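Local coordinates for protein spore cortex-lytic enzyme (Bacillus cereus ATCC 14579, PDB 6TCI) that probably hydrolyses spore cortex peptidoglycan as an amidase during germination, the chain here being its N-terminal putative peptidoglycan-binding domain, at residues A[26-31]-A[46-51]. Sequence-based numbering, arbitrary orientation.
Sequences NGFYTG and RNFQEK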
ATOM      1  N   ASN A  26      -4.492  -8.480  -3.019  1.00 23.47           N
ATOM      2  CA  ASN A  26      -3.308  -9.124  -3.564  1.00 27.70           C
ATOM      3  C   ASN A  26      -2.677 -10.133  -2.608  1.00 28.33           C
ATOM      4  O   ASN A  26      -1.720 -10.810  -2.996  1.00 32.90           O
ATOM      5  CB  ASN A  26      -2.272  -8.070  -3.988  1.00 31.92           C
ATOM      6  CG  ASN A  26      -2.474  -7.600  -5.418  1.00 36.44           C
ATOM      7  OD1 ASN A  26      -2.301  -8.367  -6.357  1.00 39.15           O
ATOM      8  ND2 ASN A  26      -2.803  -6.326  -5.588  1.00 38.42           N
ATOM      9  N   GLY A  27      -3.172 -10.245  -1.375  1.00 27.52           N
ATOM     10  CA  GLY A  27      -2.683 -11.234  -0.429  1.00 26.74           C
ATOM     11  C   GLY A  27      -1.534 -10.790   0.448  1.00 27.18           C
ATOM     12  O   GLY A  27      -0.859 -11.645   1.035  1.00 31.97           O
ATOM     13  N   PHE A  28      -1.275  -9.494   0.546  1.00 24.34           N
ATOM     14  CA  PHE A  28      -0.168  -9.003   1.354  1.00 21.99           C
ATOM     15  C   PHE A  28      -0.594  -8.440   2.701  1.00 23.23           C
ATOM     16  O   PHE A  28       0.161  -8.559   3.673  1.00 25.78           O
ATOM     17  CB  PHE A  28       0.613  -7.921   0.601  1.00 20.56           C
ATOM     18  CG  PHE A  28       1.336  -8.427  -0.603  1.00 19.83           C
ATOM     19  CD1 PHE A  28       2.609  -8.966  -0.488  1.00 21.42           C
ATOM     20  CD2 PHE A  28       0.745  -8.368  -1.852  1.00 19.67           C
ATOM     21  CE1 PHE A  28       3.279  -9.440  -1.604  1.00 22.69           C
ATOM     22  CE2 PHE A  28       1.403  -8.846  -2.970  1.00 21.81           C
ATOM     23  CZ  PHE A  28       2.674  -9.376  -2.846  1.00 22.23           C
ATOM     24  N   TYR A  29      -1.769  -7.819   2.786  1.00 22.97           N
ATOM     25  CA  TYR A  29      -2.233  -7.183   4.013  1.00 23.76           C
ATOM     26  C   TYR A  29      -3.265  -8.083   4.678  1.00 27.90           C
ATOM     27  O   TYR A  29      -4.338  -8.321   4.115  1.00 28.35           O
ATOM     28  CB  TYR A  29      -2.831  -5.808   3.723  1.00 20.76           C
ATOM     29  CG  TYR A  29      -3.287  -5.081   4.963  1.00 20.10           C
ATOM     30  CD1 TYR A  29      -2.370  -4.517   5.842  1.00 21.86           C
ATOM     31  CD2 TYR A  29      -4.634  -4.960   5.262  1.00 20.58           C
ATOM     32  CE1 TYR A  29      -2.785  -3.857   6.981  1.00 23.48           C
ATOM     33  CE2 TYR A  29      -5.056  -4.304   6.400  1.00 22.14           C
ATOM     34  CZ  TYR A  29      -4.130  -3.754   7.254  1.00 23.57           C
ATOM     35  OH  TYR A  29      -4.551  -3.097   8.387  1.00 25.33           O
ATOM     36  N   THR A  30      -2.939  -8.561   5.885  1.00 31.42           N
ATOM     37  CA  THR A  30      -3.722  -9.559   6.599  1.00 34.15           C
ATOM     38  C   THR A  30      -4.691  -8.975   7.617  1.00 34.56           C
ATOM     39  O   THR A  30      -5.663  -9.653   7.977  1.00 36.48           O
ATOM     40  CB  THR A  30      -2.782 -10.538   7.327  1.00 37.23           C
ATOM     41  OG1 THR A  30      -2.144  -9.872   8.425  1.00 39.74           O
ATOM     42  CG2 THR A  30      -1.708 -11.055   6.388  1.00 37.65           C
ATOM     43  N   GLY A  31      -4.452  -7.755   8.095  1.00 33.39           N
ATOM     44  CA  GLY A  31      -5.209  -7.203   9.196  1.00 32.59           C
ATOM     45  C   GLY A  31      -6.520  -6.575   8.764  1.00 31.51           C
ATOM     46  O   GLY A  31      -6.983  -6.712   7.629  1.00 30.48           O
ATOM     47  N   ARG A  46       5.963  -3.269   1.977  1.00 12.99           N
ATOM     48  CA  ARG A  46       7.324  -3.668   1.631  1.00 13.98           C
ATOM     49  C   ARG A  46       7.354  -5.032   0.944  1.00 15.61           C
ATOM     50  O   ARG A  46       8.118  -5.236  -0.004  1.00 16.62           O
ATOM     51  CB  ARG A  46       8.213  -3.635   2.872  1.00 14.53           C
ATOM     52  CG  ARG A  46       8.469  -2.228   3.358  1.00 17.69           C
ATOM     53  CD  ARG A  46       9.208  -2.245   4.675  1.00 19.21           C
ATOM     54  NE  ARG A  46      10.469  -2.966   4.551  1.00 20.85           N
ATOM     55  CZ  ARG A  46      11.644  -2.383   4.328  1.00 23.92           C
ATOM     56  NH1 ARG A  46      11.739  -1.061   4.240  1.00 26.47           N
ATOM     57  NH2 ARG A  46      12.725  -3.126   4.189  1.00 26.23           N
ATOM     58  N   ASN A  47       6.529  -5.978   1.405  1.00 13.78           N
ATOM     59  CA  ASN A  47       6.490  -7.285   0.750  1.00 15.70           C
ATOM     60  C   ASN A  47       5.939  -7.173  -0.665  1.00 15.33           C
ATOM     61  O   ASN A  47       6.396  -7.879  -1.573  1.00 17.31           O
ATOM     62  CB  ASN A  47       5.653  -8.254   1.581  1.00 19.76           C
ATOM     63  CG  ASN A  47       6.370  -8.700   2.828  1.00 24.53           C
ATOM     64  OD1 ASN A  47       7.601  -8.746   2.860  1.00 27.98           O
ATOM     65  ND2 ASN A  47       5.612  -9.017   3.869  1.00 27.03           N
ATOM     66  N   PHE A  48       4.953  -6.294  -0.869  1.00 14.66           N
ATOM     67  CA  PHE A  48       4.457  -6.041  -2.215  1.00 14.63           C
ATOM     68  C   PHE A  48       5.555  -5.459  -3.096  1.00 13.46           C
ATOM     69  O   PHE A  48       5.749  -5.896  -4.236  1.00 14.60           O
ATOM     70  CB  PHE A  48       3.260  -5.090  -2.166  1.00 14.30           C
ATOM     71  CG  PHE A  48       2.836  -4.609  -3.515  1.00 14.55           C
ATOM     72  CD1 PHE A  48       2.007  -5.390  -4.302  1.00 16.01           C
ATOM     73  CD2 PHE A  48       3.289  -3.404  -4.020  1.00 15.65           C
ATOM     74  CE1 PHE A  48       1.628  -4.982  -5.560  1.00 17.41           C
ATOM     75  CE2 PHE A  48       2.904  -2.985  -5.287  1.00 16.30           C
ATOM     76  CZ  PHE A  48       2.077  -3.784  -6.054  1.00 16.79           C
ATOM     77  N   GLN A  49       6.275  -4.454  -2.581  1.00 14.31           N
ATOM     78  CA  GLN A  49       7.351  -3.854  -3.363  1.00 15.15           C
ATOM     79  C   GLN A  49       8.394  -4.891  -3.760  1.00 18.73           C
ATOM     80  O   GLN A  49       8.834  -4.920  -4.916  1.00 18.85           O
ATOM     81  CB  GLN A  49       7.978  -2.688  -2.597  1.00 14.83           C
ATOM     82  CG  GLN A  49       7.044  -1.488  -2.503  1.00 13.84           C
ATOM     83  CD  GLN A  49       7.590  -0.403  -1.599  1.00 14.04           C
ATOM     84  OE1 GLN A  49       8.173  -0.690  -0.554  1.00 14.61           O
ATOM     85  NE2 GLN A  49       7.406   0.849  -1.998  1.00 15.09           N
ATOM     86  N   GLU A  50       8.790  -5.756  -2.821  1.00 19.38           N
ATOM     87  CA  GLU A  50       9.779  -6.786  -3.120  1.00 21.31           C
ATOM     88  C   GLU A  50       9.276  -7.730  -4.204  1.00 21.57           C
ATOM     89  O   GLU A  50       9.992  -8.017  -5.172  1.00 22.74           O
ATOM     90  CB  GLU A  50      10.132  -7.553  -1.842  1.00 25.48           C
ATOM     91  CG  GLU A  50      11.181  -8.643  -2.041  1.00 33.01           C
ATOM     92  CD  GLU A  50      12.538  -8.243  -1.507  1.00 40.38           C
ATOM     93  OE1 GLU A  50      12.591  -7.589  -0.441  1.00 44.39           O
ATOM     94  OE2 GLU A  50      13.552  -8.585  -2.153  1.00 44.71           O
ATOM     95  N   LYS A  51       8.036  -8.208  -4.066  1.00 19.99           N
ATOM     96  CA  LYS A  51       7.487  -9.160  -5.027  1.00 18.50           C
ATOM     97  C   LYS A  51       7.407  -8.558  -6.423  1.00 18.25           C
ATOM     98  O   LYS A  51       7.639  -9.252  -7.422  1.00 20.33           O
ATOM     99  CB  LYS A  51       6.095  -9.610  -4.573  1.00 18.19           C
ATOM    100  CG  LYS A  51       5.413 -10.613  -5.501  1.00 19.11           C
ATOM    101  CD  LYS A  51       6.142 -11.962  -5.509  1.00 18.08           C
ATOM    102  CE  LYS A  51       6.083 -12.630  -4.143  1.00 18.71           C
ATOM    103  NZ  LYS A  51       6.437 -14.075  -4.208  1.00 18.65           N
TER
HETATM  104  O   HOH W   1       2.855  -9.482   3.271  1.00 26.37           O
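Phe-28, in the loop that follows helix 14-25, faces Phe-48 on the last turns of helix 39-51, with their CA atoms 6.5 Å apart. The contact belongs to the three-helix putative peptidoglycan-binding domain of SleB. A Schellman motif ends helix 14-25, with Gly-27 at positive phi, and Phe-28 follows directly. No direct hydrogen bond joins the two segments.

The Phe-28 ring lies against the helix backbone. Its CG is anti to the carbonyl carbon (chi1 -67°), and the side chain sets out toward helix 39-51. Phe-48 CA sits over one face of the Phe-28 ring, 3.8 Å from its centroid and 17° off the normal, a CH-pi contact. In Phe-48, CG is anti to the backbone N, and the ring reaches the Phe-28 face with its edge. The rings meet in an offset edge-to-face pair, planes at 88° and centroids 5.6 Å apart. Phe-48 CD1 lies 3.8 Å from Phe-28 CE2. Beyond this pair, the buried Phe-48 packs on Leu-23, Met-67 and Leu-68, so the contact borders the core shared by all three helices.

Asn-47 CB and Lys-51 CB meet the rim of the Phe-28 ring obliquely, on the same side as Phe-48 CA. Asn-47 CB is 3.7 Å from Phe-28 CD1. Lys-51 CB touches Phe-28 CZ at 3.8 Å, while the bent lysine chain carries its ammonium away. One water supplies the polar link: it donates to Phe-28 O and accepts from Asn-47 ND2, each at 2.9 Å.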